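Local coordinates for S-M checkpoint control protein RAD4 (Schizosaccharomyces pombe, PDB 4BU0), which serves as a signalling adaptor for DNA replication and the S–M checkpoint, using its first two BRCT domains, the part described here, to bind phosphorylated Crb2, at residues 6-12 / 32-37; 37-41 / 56-60; 77-81 / 91-95. One frame throughout, in Å; residues are numbered along the deposited sequence. Where two conformers were deposited one is given.

How the contacts relate
All three contacts involve the first BRCT domain of the pair and follow one another along the chain. Contact 1 joins strand 11-15 to the outer strand 35-36 of a four-stranded parallel sheet. Contact 2 starts where contact 1 stops, at the shared Arg37, and ties strand 40-41 to helix 55-63, with the centres about 15 Å apart. Contact 3 holds the loop leading to the second domain against helix 74-83; its centre is about 13 Å from that of contact 1, which it touches through Phe10, Leu7, Leu78 and Leu92. Contacts 2 and 3 stay about 14 Å apart at their nearest atoms. Contact 2 meets the bound Crb2 peptide, whereas contacts 1 and 3 share an apolar layer.

Contact 1: 6-12 / 32-37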
ATOM      1  N   PRO A   6     -20.568   3.115  17.478  1.00 12.80           N
ATOM      2  CA  PRO A   6     -20.643   3.432  16.038  1.00 12.35           C
ATOM      3  C   PRO A   6     -20.058   2.347  15.151  1.00 13.29           C
ATOM      4  O   PRO A   6     -20.459   2.258  13.988  1.00 13.02           O
ATOM      5  CB  PRO A   6     -19.788   4.695  15.880  1.00 14.97           C
ATOM      6  CG  PRO A   6     -19.609   5.236  17.231  1.00 19.05           C
ATOM      7  CD  PRO A   6     -19.774   4.127  18.212  1.00 14.18           C
ATOM      8  N   LEU A   7     -19.058   1.560  15.674  1.00  9.49           N
ATOM      9  CA  LEU A   7     -18.424   0.527  14.848  1.00  7.70           C
ATOM     10  C   LEU A   7     -18.975  -0.869  15.106  1.00 10.15           C
ATOM     11  O   LEU A   7     -18.328  -1.843  14.737  1.00  9.85           O
ATOM     12  CB  LEU A   7     -16.891   0.533  14.996  1.00  7.52           C
ATOM     13  CG  LEU A   7     -16.186   1.812  14.518  1.00  9.66           C
ATOM     14  CD1 LEU A   7     -14.675   1.588  14.511  1.00 10.17           C
ATOM     15  CD2 LEU A   7     -16.637   2.228  13.089  1.00  9.78           C
ATOM     16  N   LYS A   8     -20.196  -0.987  15.671  1.00 10.77           N
ATOM     17  CA  LYS A   8     -20.818  -2.309  15.790  1.00 11.68           C
ATOM     18  C   LYS A   8     -20.904  -2.968  14.392  1.00 12.42           C
ATOM     19  O   LYS A   8     -21.250  -2.286  13.421  1.00 12.95           O
ATOM     20  CB  LYS A   8     -22.226  -2.169  16.390  1.00 13.54           C
ATOM     21  CG  LYS A   8     -22.929  -3.524  16.567  1.00 24.66           C
ATOM     22  CD  LYS A   8     -24.208  -3.386  17.396  1.00 33.48           C
ATOM     23  CE  LYS A   8     -24.809  -4.745  17.685  1.00 52.03           C
ATOM     24  NZ  LYS A   8     -26.086  -4.644  18.447  1.00 65.77           N
ATOM     25  N   GLY A   9     -20.476  -4.221  14.307  1.00 12.38           N
ATOM     26  CA  GLY A   9     -20.492  -4.931  13.037  1.00 12.42           C
ATOM     27  C   GLY A   9     -19.190  -4.840  12.266  1.00 15.88           C
ATOM     28  O   GLY A   9     -18.977  -5.614  11.317  1.00 16.36           O
ATOM     29  N   PHE A  10     -18.305  -3.885  12.640  1.00 10.55           N
ATOM     30  CA  PHE A  10     -16.993  -3.816  11.990  1.00  9.82           C
ATOM     31  C   PHE A  10     -16.070  -4.849  12.593  1.00 10.63           C
ATOM     32  O   PHE A  10     -16.146  -5.115  13.798  1.00 10.59           O
ATOM     33  CB  PHE A  10     -16.358  -2.423  12.173  1.00 10.24           C
ATOM     34  CG  PHE A  10     -16.894  -1.318  11.316  1.00 10.58           C
ATOM     35  CD1 PHE A  10     -18.221  -0.906  11.429  1.00 12.19           C
ATOM     36  CD2 PHE A  10     -16.049  -0.611  10.467  1.00 12.91           C
ATOM     37  CE1 PHE A  10     -18.709   0.142  10.642  1.00 12.44           C
ATOM     38  CE2 PHE A  10     -16.533   0.456   9.694  1.00 15.00           C
ATOM     39  CZ  PHE A  10     -17.859   0.814   9.774  1.00 12.98           C
ATOM     40  N   VAL A  11     -15.162  -5.420  11.773  1.00  8.24           N
ATOM     41  CA  VAL A  11     -14.201  -6.426  12.222  1.00  8.50           C
ATOM     42  C   VAL A  11     -12.871  -5.943  11.684  1.00 10.61           C
ATOM     43  O   VAL A  11     -12.647  -5.967  10.470  1.00  9.99           O
ATOM     44  CB  VAL A  11     -14.565  -7.865  11.793  1.00 11.88           C
ATOM     45  CG1 VAL A  11     -13.541  -8.855  12.338  1.00 12.08           C
ATOM     46  CG2 VAL A  11     -15.975  -8.235  12.273  1.00 11.74           C
ATOM     47  N   ILE A  12     -12.029  -5.445  12.591  1.00  8.16           N
ATOM     48  CA  ILE A  12     -10.773  -4.815  12.187  0.72  7.33           C
ATOM     49  C   ILE A  12      -9.575  -5.706  12.439  1.00 10.32           C
ATOM     50  O   ILE A  12      -9.502  -6.411  13.429  1.00 11.12           O
ATOM     51  CB  ILE A  12     -10.685  -3.477  12.956  0.72 10.17           C
ATOM     52  CG1 ILE A  12     -11.780  -2.506  12.415  0.72 10.41           C
ATOM     53  CG2 ILE A  12      -9.259  -2.851  12.925  0.72 11.90           C
ATOM     54  CD1 ILE A  12     -12.118  -1.359  13.317  0.72 16.18           C
ATOM     55  N   LEU A  32     -15.124   1.700  20.459  1.00  8.25           N
ATOM     56  CA  LEU A  32     -16.073   2.155  19.452  1.00  8.30           C
ATOM     57  C   LEU A  32     -17.094   1.082  19.084  1.00 10.49           C
ATOM     58  O   LEU A  32     -18.014   1.394  18.340  1.00  9.94           O
ATOM     59  CB  LEU A  32     -15.301   2.605  18.194  1.00  8.16           C
ATOM     60  CG  LEU A  32     -14.679   4.021  18.257  1.00 10.86           C
ATOM     61  CD1 LEU A  32     -13.502   4.141  17.306  1.00 12.20           C
ATOM     62  CD2 LEU A  32     -15.723   5.091  17.909  1.00 12.22           C
ATOM     63  N   GLY A  33     -16.903  -0.149  19.544  1.00  8.24           N
ATOM     64  CA  GLY A  33     -17.874  -1.216  19.295  1.00  9.12           C
ATOM     65  C   GLY A  33     -17.465  -2.251  18.274  1.00 11.36           C
ATOM     66  O   GLY A  33     -18.251  -3.165  17.989  1.00 10.60           O
ATOM     67  N   ALA A  34     -16.265  -2.130  17.709  1.00  8.73           N
ATOM     68  CA  ALA A  34     -15.807  -3.079  16.689  1.00  8.38           C
ATOM     69  C   ALA A  34     -15.261  -4.339  17.323  1.00 10.54           C
ATOM     70  O   ALA A  34     -14.894  -4.373  18.513  1.00 11.24           O
ATOM     71  CB  ALA A  34     -14.696  -2.448  15.849  1.00  9.22           C
ATOM     72  N   ALA A  35     -15.143  -5.383  16.509  1.00  8.50           N
ATOM     73  CA  ALA A  35     -14.387  -6.552  16.894  1.00  8.66           C
ATOM     74  C   ALA A  35     -12.960  -6.298  16.396  1.00 10.11           C
ATOM     75  O   ALA A  35     -12.768  -5.627  15.372  1.00 10.28           O
ATOM     76  CB  ALA A  35     -14.970  -7.817  16.238  1.00  9.53           C
ATOM     77  N   TYR A  36     -11.973  -6.800  17.093  1.00  8.75           N
ATOM     78  CA  TYR A  36     -10.578  -6.668  16.704  1.00  9.33           C
ATOM     79  C   TYR A  36     -10.003  -8.051  16.590  1.00 12.93           C
ATOM     80  O   TYR A  36     -10.065  -8.835  17.561  1.00 11.20           O
ATOM     81  CB  TYR A  36      -9.779  -5.833  17.718  1.00 10.83           C
ATOM     82  CG  TYR A  36      -8.325  -5.744  17.325  1.00 14.52           C
ATOM     83  CD1 TYR A  36      -7.909  -4.869  16.324  1.00 16.91           C
ATOM     84  CD2 TYR A  36      -7.376  -6.598  17.882  1.00 15.54           C
ATOM     85  CE1 TYR A  36      -6.581  -4.825  15.910  1.00 18.74           C
ATOM     86  CE2 TYR A  36      -6.045  -6.569  17.469  1.00 16.78           C
ATOM     87  CZ  TYR A  36      -5.658  -5.689  16.471  1.00 21.64           C
ATOM     88  OH  TYR A  36      -4.345  -5.611  16.076  1.00 25.46           O
ATOM     89  N   ARG A  37      -9.433  -8.370  15.411  1.00 10.59           N
ATOM     90  CA  ARG A  37      -8.876  -9.694  15.164  1.00 10.94           C
ATOM     91  C   ARG A  37      -7.388  -9.617  14.857  1.00 15.73           C
ATOM     92  O   ARG A  37      -6.971  -8.828  13.988  1.00 14.16           O
ATOM     93  CB  ARG A  37      -9.621 -10.381  14.011  1.00 11.29           C
ATOM     94  CG  ARG A  37     -11.089 -10.656  14.260  1.00 12.56           C
ATOM     95  CD  ARG A  37     -11.307 -11.797  15.266  1.00 14.59           C
ATOM     96  NE  ARG A  37     -12.699 -11.861  15.702  1.00 13.34           N
ATOM     97  CZ  ARG A  37     -13.181 -11.236  16.776  1.00 13.22           C
ATOM     98  NH1 ARG A  37     -12.374 -10.504  17.554  1.00 12.82           N
ATOM     99  NH2 ARG A  37     -14.463 -11.318  17.072  1.00 13.52           N
TER
HETATM  100  O   HOH W   1     -19.109  -5.442  16.949  1.00 22.28           O
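Leu7 packs on Leu32 and Ala34 in the loop that leads up to the first strand of the domain, and its side chain can be followed atom by atom. CB rests 3.6 Å from the backbone O of Leu32 and also touches the CB of Ala34. From there CG lies beside the backbone N, anti to the carbonyl carbon (chi1 -64°), and meets Leu32 CB at 3.9 Å. The two tips then part company. CD1 continues along Leu32, 4.0 Å from its CD1, while CD2 turns back over the centre of the Phe10 ring, 3.6 Å above its plane. A type II turn from Leu7 to Phe10, with Gly9 at positive phi, brings that ring beneath the methyl. Leu7 N is bonded to Leu32 O, just ahead of Gly33, whose Schellman motif ends helix 19-31; a water bridges Gly9 N and Gly33 O.

Beyond the turn the backbones run as a parallel ladder. Ala35 N reaches Phe10 O at 2.9 Å, Ile12 N donates to Ala35 O almost straight (178°), and Arg37 N closes the series on Ile12 O at 2.8 Å. Val11 and Ala35 share one face of the sheet, where Val11 CG1 also meets Arg37 CG at 3.6 Å; Ile12 and Tyr36 point to the other, against helix 19-31. This is the beta-alpha-beta unit with which the BRCT fold begins. Main-chain bonds set the register, and mostly apolar groups, with the aliphatic part of Arg37, pack beside them, so the interface rests on shape and backbone more than on charge.

Contact 2: 37-41 / 56-60; sequences RSDFT and KYKFA
Polar contact is concentrated at the end of Lys56, whose NZ donates to Ser38 O over 2.8 Å. The same ammonium also bonds to Cys14 O and to a modified side chain of the bound Crb2 phosphopeptide, so two main-chain carbonyls position the charge that meets the ligand. A methionine in its place would probably leave Ser38 O without this donor and the modified peptide side chain without its cationic mate.

Apolar contact accompanies the lysine chain, extended beyond CG, as it slides past Phe40 in the opposite direction. Lys56 CG lies 3.9 Å from Phe40 CB, Lys56 CB is close to Phe40 CD2, and Ala60 CB is near CE2 of the same ring. Separately, the ring edge meets a backbone oxygen: Lys56 O lies near the ring plane, 3.3 Å from Phe40 CE2.

Aromatic contact is a T-shaped pair: the edge of Phe59 is directed at the face of Phe40, centroids 5.7 Å apart and planes at 78°.

Asp39 OD1 bonds to the peptide backbone, while Phe40 and Thr41 pair with a peptide strand in an antiparallel ladder. A lysine at the start of the second helix, facing the ligand's modified residue, is a feature of phosphopeptide-binding BRCT domains.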
ATOM      1  N   ARG A  37      -9.433  -8.370  15.411  1.00 10.59           N
ATOM      2  CA  ARG A  37      -8.876  -9.694  15.164  1.00 10.94           C
ATOM      3  C   ARG A  37      -7.388  -9.617  14.857  1.00 15.73           C
ATOM      4  O   ARG A  37      -6.971  -8.828  13.988  1.00 14.16           O
ATOM      5  CB  ARG A  37      -9.621 -10.381  14.011  1.00 11.29           C
ATOM      6  CG  ARG A  37     -11.089 -10.656  14.260  1.00 12.56           C
ATOM      7  CD  ARG A  37     -11.307 -11.797  15.266  1.00 14.59           C
ATOM      8  NE  ARG A  37     -12.699 -11.861  15.702  1.00 13.34           N
ATOM      9  CZ  ARG A  37     -13.181 -11.236  16.776  1.00 13.22           C
ATOM     10  NH1 ARG A  37     -12.374 -10.504  17.554  1.00 12.82           N
ATOM     11  NH2 ARG A  37     -14.463 -11.318  17.072  1.00 13.52           N
ATOM     12  N   SER A  38      -6.577 -10.431  15.579  1.00 13.16           N
ATOM     13  CA  SER A  38      -5.129 -10.478  15.373  0.69 13.39           C
ATOM     14  C   SER A  38      -4.837 -11.284  14.101  1.00 17.47           C
ATOM     15  O   SER A  38      -3.926 -10.924  13.349  1.00 17.62           O
ATOM     16  CB  SER A  38      -4.445 -11.080  16.594  0.69 17.79           C
ATOM     17  OG  SER A  38      -5.142 -12.253  16.971  0.69 21.14           O
ATOM     18  N   ASP A  39      -5.600 -12.357  13.855  1.00 14.85           N
ATOM     19  CA  ASP A  39      -5.524 -13.136  12.617  1.00 15.15           C
ATOM     20  C   ASP A  39      -6.440 -12.478  11.602  1.00 17.32           C
ATOM     21  O   ASP A  39      -7.450 -11.854  11.967  1.00 15.82           O
ATOM     22  CB  ASP A  39      -5.981 -14.605  12.825  1.00 17.25           C
ATOM     23  CG  ASP A  39      -5.093 -15.454  13.714  1.00 25.12           C
ATOM     24  OD1 ASP A  39      -3.864 -15.219  13.736  1.00 24.60           O
ATOM     25  OD2 ASP A  39      -5.621 -16.393  14.352  1.00 29.53           O
ATOM     26  N   PHE A  40      -6.142 -12.654  10.318  1.00 12.86           N
ATOM     27  CA  PHE A  40      -7.035 -12.175   9.303  1.00 12.45           C
ATOM     28  C   PHE A  40      -8.103 -13.275   9.143  1.00 18.15           C
ATOM     29  O   PHE A  40      -7.846 -14.298   8.502  1.00 17.84           O
ATOM     30  CB  PHE A  40      -6.226 -11.905   8.019  1.00 13.80           C
ATOM     31  CG  PHE A  40      -6.924 -11.333   6.804  1.00 15.12           C
ATOM     32  CD1 PHE A  40      -8.310 -11.360   6.690  1.00 16.26           C
ATOM     33  CD2 PHE A  40      -6.186 -10.812   5.741  1.00 17.78           C
ATOM     34  CE1 PHE A  40      -8.951 -10.860   5.549  1.00 18.35           C
ATOM     35  CE2 PHE A  40      -6.825 -10.329   4.596  1.00 20.29           C
ATOM     36  CZ  PHE A  40      -8.201 -10.320   4.517  1.00 17.59           C
ATOM     37  N   THR A  41      -9.277 -13.076   9.748  1.00 14.16           N
ATOM     38  CA  THR A  41     -10.357 -14.056   9.665  1.00 14.08           C
ATOM     39  C   THR A  41     -11.300 -13.716   8.515  1.00 18.38           C
ATOM     40  O   THR A  41     -11.298 -12.600   7.996  1.00 16.41           O
ATOM     41  CB  THR A  41     -11.103 -14.121  11.003  1.00 19.66           C
ATOM     42  OG1 THR A  41     -11.709 -12.847  11.199  1.00 21.67           O
ATOM     43  CG2 THR A  41     -10.190 -14.463  12.181  1.00 21.56           C
ATOM     44  N   LYS A  56      -1.099 -10.787   4.712  1.00 12.41           N
ATOM     45  CA  LYS A  56      -2.469 -10.278   4.906  1.00 11.21           C
ATOM     46  C   LYS A  56      -2.847  -9.310   3.799  1.00 11.71           C
ATOM     47  O   LYS A  56      -3.934  -9.382   3.235  1.00 11.81           O
ATOM     48  CB  LYS A  56      -2.610  -9.552   6.249  1.00 11.49           C
ATOM     49  CG  LYS A  56      -2.664 -10.474   7.476  1.00 11.98           C
ATOM     50  CD  LYS A  56      -2.732  -9.633   8.747  1.00 11.88           C
ATOM     51  CE  LYS A  56      -2.830 -10.510   9.993  1.00 14.01           C
ATOM     52  NZ  LYS A  56      -2.674  -9.677  11.220  1.00 12.91           N
ATOM     53  N   TYR A  57      -1.923  -8.352   3.497  1.00 11.55           N
ATOM     54  CA  TYR A  57      -2.227  -7.400   2.448  1.00 10.58           C
ATOM     55  C   TYR A  57      -2.404  -8.104   1.116  1.00 11.67           C
ATOM     56  O   TYR A  57      -3.349  -7.825   0.384  1.00 11.44           O
ATOM     57  CB  TYR A  57      -1.095  -6.358   2.354  1.00 10.97           C
ATOM     58  CG  TYR A  57      -1.383  -5.235   1.387  1.00  9.71           C
ATOM     59  CD1 TYR A  57      -1.262  -5.422   0.005  1.00  9.98           C
ATOM     60  CD2 TYR A  57      -1.702  -3.961   1.846  1.00 10.20           C
ATOM     61  CE1 TYR A  57      -1.523  -4.387  -0.888  1.00  8.25           C
ATOM     62  CE2 TYR A  57      -1.942  -2.906   0.957  1.00 10.04           C
ATOM     63  CZ  TYR A  57      -1.814  -3.120  -0.411  1.00 10.56           C
ATOM     64  OH  TYR A  57      -2.043  -2.085  -1.294  1.00 10.61           O
ATOM     65  N   LYS A  58      -1.481  -9.030   0.800  1.00 11.05           N
ATOM     66  CA  LYS A  58      -1.564  -9.734  -0.480  1.00 10.92           C
ATOM     67  C   LYS A  58      -2.889 -10.493  -0.627  1.00 13.67           C
ATOM     68  O   LYS A  58      -3.468 -10.516  -1.716  1.00 13.56           O
ATOM     69  CB  LYS A  58      -0.394 -10.694  -0.640  1.00 12.93           C
ATOM     70  CG  LYS A  58       0.949  -9.973  -0.869  1.00 14.22           C
ATOM     71  CD  LYS A  58       2.086 -10.995  -0.925  1.00 17.49           C
ATOM     72  CE  LYS A  58       3.419 -10.284  -0.990  1.00 24.42           C
ATOM     73  NZ  LYS A  58       4.539 -11.264  -1.054  1.00 37.10           N
ATOM     74  N   PHE A  59      -3.366 -11.137   0.474  1.00 13.72           N
ATOM     75  CA  PHE A  59      -4.623 -11.878   0.415  1.00 14.27           C
ATOM     76  C   PHE A  59      -5.791 -10.950   0.130  1.00 15.30           C
ATOM     77  O   PHE A  59      -6.632 -11.242  -0.708  1.00 16.25           O
ATOM     78  CB  PHE A  59      -4.867 -12.616   1.746  1.00 16.96           C
ATOM     79  CG  PHE A  59      -5.966 -13.648   1.620  1.00 19.95           C
ATOM     80  CD1 PHE A  59      -7.303 -13.283   1.740  1.00 24.29           C
ATOM     81  CD2 PHE A  59      -5.665 -14.969   1.305  1.00 24.18           C
ATOM     82  CE1 PHE A  59      -8.325 -14.230   1.554  1.00 24.91           C
ATOM     83  CE2 PHE A  59      -6.683 -15.914   1.140  1.00 26.88           C
ATOM     84  CZ  PHE A  59      -8.003 -15.532   1.248  1.00 24.96           C
ATOM     85  N   ALA A  60      -5.859  -9.799   0.836  1.00 12.92           N
ATOM     86  CA  ALA A  60      -6.941  -8.864   0.582  1.00 12.73           C
ATOM     87  C   ALA A  60      -6.888  -8.324  -0.843  1.00 16.61           C
ATOM     88  O   ALA A  60      -7.927  -8.223  -1.485  1.00 16.60           O
ATOM     89  CB  ALA A  60      -6.884  -7.709   1.584  1.00 13.73           C
TER

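Contact 3: 77-81 / 91-95; sequences VLYES and GLLVD
The peptide group joining Leu92 to Leu93 is the flat surface on which Leu78 settles. Leu78 CD1 stands over one face of it, almost straight above the carbonyl oxygen and 3.9 Å from Leu92 O. The other methyl, CD2, approaches the same oxygen from the same side but lies lower toward the plane. This oxygen is not left to hydrocarbon alone, because Trp74 NE1, one turn earlier on helix 74-83, hydrogen-bonds to it. Both methyls arrive there because Leu78 CG is anti to the backbone N (chi1 173°), which carries the branch out from the helix toward the loop. Leu78 CD1 also makes a looser contact with Leu92 CD2, at 4.4 Å.

Helix 74-83 is the last helix of the first BRCT domain, and Trp74 occupies the position of the tryptophan that marks this family. The loop laid over it leads on to the second BRCT domain. It is shaped by a type I' turn from Gly91 to Val94, closed by the bond from Val94 N to Gly91 O at 3.0 Å. Leu92 and Leu93, the two central residues, both take left-handed backbone angles, which is uncommon for leucine.

Leu93 makes the second half of the contact with a single methyl. Its CD1 comes down on the helix backbone, 3.8 Å from Leu78 CA, and lies between two side chains: Val77 CG1 at 4.1 Å and Leu78 CD1 at a similar distance. The side chains of Val77 and Leu93 meet at about a right angle. Leu78 also packs against Leu7 and Leu88, while Leu92 reaches Phe10.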
ATOM      1  N   VAL A  77      -8.452   9.001  14.549  1.00  7.66           N
ATOM      2  CA  VAL A  77      -9.183  10.197  14.162  1.00  7.29           C
ATOM      3  C   VAL A  77     -10.698  10.016  14.441  1.00  9.99           C
ATOM      4  O   VAL A  77     -11.360  10.924  14.980  1.00 10.58           O
ATOM      5  CB  VAL A  77      -8.901  10.600  12.689  1.00 11.67           C
ATOM      6  CG1 VAL A  77      -9.833  11.715  12.225  1.00 12.11           C
ATOM      7  CG2 VAL A  77      -7.437  11.035  12.522  1.00 11.58           C
ATOM      8  N   LEU A  78     -11.263   8.854  14.078  1.00  7.33           N
ATOM      9  CA  LEU A  78     -12.683   8.640  14.332  1.00  7.83           C
ATOM     10  C   LEU A  78     -12.973   8.617  15.846  1.00  8.63           C
ATOM     11  O   LEU A  78     -13.942   9.247  16.310  1.00  8.42           O
ATOM     12  CB  LEU A  78     -13.094   7.300  13.700  1.00  7.64           C
ATOM     13  CG  LEU A  78     -14.504   6.829  14.018  1.00  9.01           C
ATOM     14  CD1 LEU A  78     -15.561   7.814  13.413  1.00 10.44           C
ATOM     15  CD2 LEU A  78     -14.714   5.423  13.450  1.00 10.49           C
ATOM     16  N   TYR A  79     -12.110   7.919  16.605  1.00  7.87           N
ATOM     17  CA  TYR A  79     -12.276   7.880  18.061  1.00  7.51           C
ATOM     18  C   TYR A  79     -12.254   9.288  18.644  1.00 10.55           C
ATOM     19  O   TYR A  79     -13.098   9.614  19.484  1.00 10.36           O
ATOM     20  CB  TYR A  79     -11.130   7.071  18.667  1.00  8.50           C
ATOM     21  CG  TYR A  79     -11.255   6.925  20.162  1.00 10.26           C
ATOM     22  CD1 TYR A  79     -12.036   5.921  20.717  1.00 10.49           C
ATOM     23  CD2 TYR A  79     -10.563   7.771  21.023  1.00 10.65           C
ATOM     24  CE1 TYR A  79     -12.129   5.756  22.090  1.00 11.98           C
ATOM     25  CE2 TYR A  79     -10.637   7.605  22.404  1.00 11.32           C
ATOM     26  CZ  TYR A  79     -11.442   6.614  22.931  1.00 12.70           C
ATOM     27  OH  TYR A  79     -11.512   6.439  24.296  1.00 13.72           O
ATOM     28  N   GLU A  80     -11.310  10.137  18.174  1.00  8.70           N
ATOM     29  CA  GLU A  80     -11.242  11.494  18.700  1.00  9.26           C
ATOM     30  C   GLU A  80     -12.533  12.271  18.474  1.00 12.12           C
ATOM     31  O   GLU A  80     -13.019  12.951  19.384  1.00 13.32           O
ATOM     32  CB  GLU A  80     -10.067  12.224  18.059  1.00 11.28           C
ATOM     33  CG  GLU A  80      -9.714  13.492  18.808  1.00 15.39           C
ATOM     34  CD  GLU A  80      -9.282  13.244  20.243  1.00 32.72           C
ATOM     35  OE1 GLU A  80      -8.631  12.206  20.522  1.00 29.77           O
ATOM     36  OE2 GLU A  80      -9.660  14.067  21.103  1.00 33.10           O
ATOM     37  N   SER A  81     -13.135  12.149  17.281  1.00  9.99           N
ATOM     38  CA  SER A  81     -14.379  12.859  17.005  0.57  9.86           C
ATOM     39  C   SER A  81     -15.498  12.346  17.891  1.00 12.55           C
ATOM     40  O   SER A  81     -16.254  13.136  18.478  1.00 13.30           O
ATOM     41  CB  SER A  81     -14.774  12.717  15.536  0.57 14.20           C
ATOM     42  OG  SER A  81     -13.970  13.535  14.705  0.57 22.37           O
ATOM     43  N   GLY A  91     -20.780   7.328   6.991  1.00 11.39           N
ATOM     44  CA  GLY A  91     -19.529   6.970   6.323  1.00 11.38           C
ATOM     45  C   GLY A  91     -18.430   6.627   7.319  1.00 12.36           C
ATOM     46  O   GLY A  91     -17.462   5.953   6.953  1.00 11.84           O
ATOM     47  N   LEU A  92     -18.575   7.094   8.575  1.00 10.20           N
ATOM     48  CA  LEU A  92     -17.639   6.803   9.699  1.00  9.51           C
ATOM     49  C   LEU A  92     -16.175   7.119   9.336  1.00 11.81           C
ATOM     50  O   LEU A  92     -15.240   6.474   9.811  1.00 10.56           O
ATOM     51  CB  LEU A  92     -17.806   5.360  10.178  1.00  9.45           C
ATOM     52  CG  LEU A  92     -19.209   5.120  10.797  1.00 12.90           C
ATOM     53  CD1 LEU A  92     -19.541   3.658  10.832  1.00 14.87           C
ATOM     54  CD2 LEU A  92     -19.298   5.737  12.204  1.00 12.31           C
ATOM     55  N   LEU A  93     -16.001   8.168   8.522  1.00 10.56           N
ATOM     56  CA  LEU A  93     -14.705   8.713   8.064  1.00 10.62           C
ATOM     57  C   LEU A  93     -13.894   7.727   7.243  1.00 12.12           C
ATOM     58  O   LEU A  93     -12.724   8.003   6.967  1.00 11.94           O
ATOM     59  CB  LEU A  93     -13.859   9.240   9.246  1.00 11.78           C
ATOM     60  CG  LEU A  93     -14.567  10.258  10.136  1.00 13.73           C
ATOM     61  CD1 LEU A  93     -13.650  10.700  11.281  1.00 14.15           C
ATOM     62  CD2 LEU A  93     -14.988  11.516   9.342  1.00 15.39           C
ATOM     63  N   VAL A  94     -14.494   6.616   6.816  1.00  9.27           N
ATOM     64  CA  VAL A  94     -13.756   5.585   6.089  1.00  8.49           C
ATOM     65  C   VAL A  94     -13.169   6.135   4.773  1.00 13.15           C
ATOM     66  O   VAL A  94     -11.961   5.973   4.514  1.00 13.08           O
ATOM     67  CB  VAL A  94     -14.640   4.336   5.869  1.00 10.49           C
ATOM     68  CG1 VAL A  94     -14.038   3.365   4.827  1.00 11.42           C
ATOM     69  CG2 VAL A  94     -14.904   3.641   7.205  1.00  9.64           C
ATOM     70  N   ASP A  95     -14.005   6.802   3.951  1.00 12.21           N
ATOM     71  CA  ASP A  95     -13.492   7.271   2.657  1.00 14.00           C
ATOM     72  C   ASP A  95     -12.394   8.306   2.780  1.00 19.44           C
ATOM     73  O   ASP A  95     -11.593   8.424   1.855  1.00 23.77           O
ATOM     74  CB  ASP A  95     -14.635   7.850   1.808  1.00 17.59           C
ATOM     75  CG  ASP A  95     -15.592   6.821   1.247  1.00 37.87           C
ATOM     76  OD1 ASP A  95     -15.266   5.613   1.297  1.00 39.67           O
ATOM     77  OD2 ASP A  95     -16.666   7.225   0.741  1.00 47.55           O
TER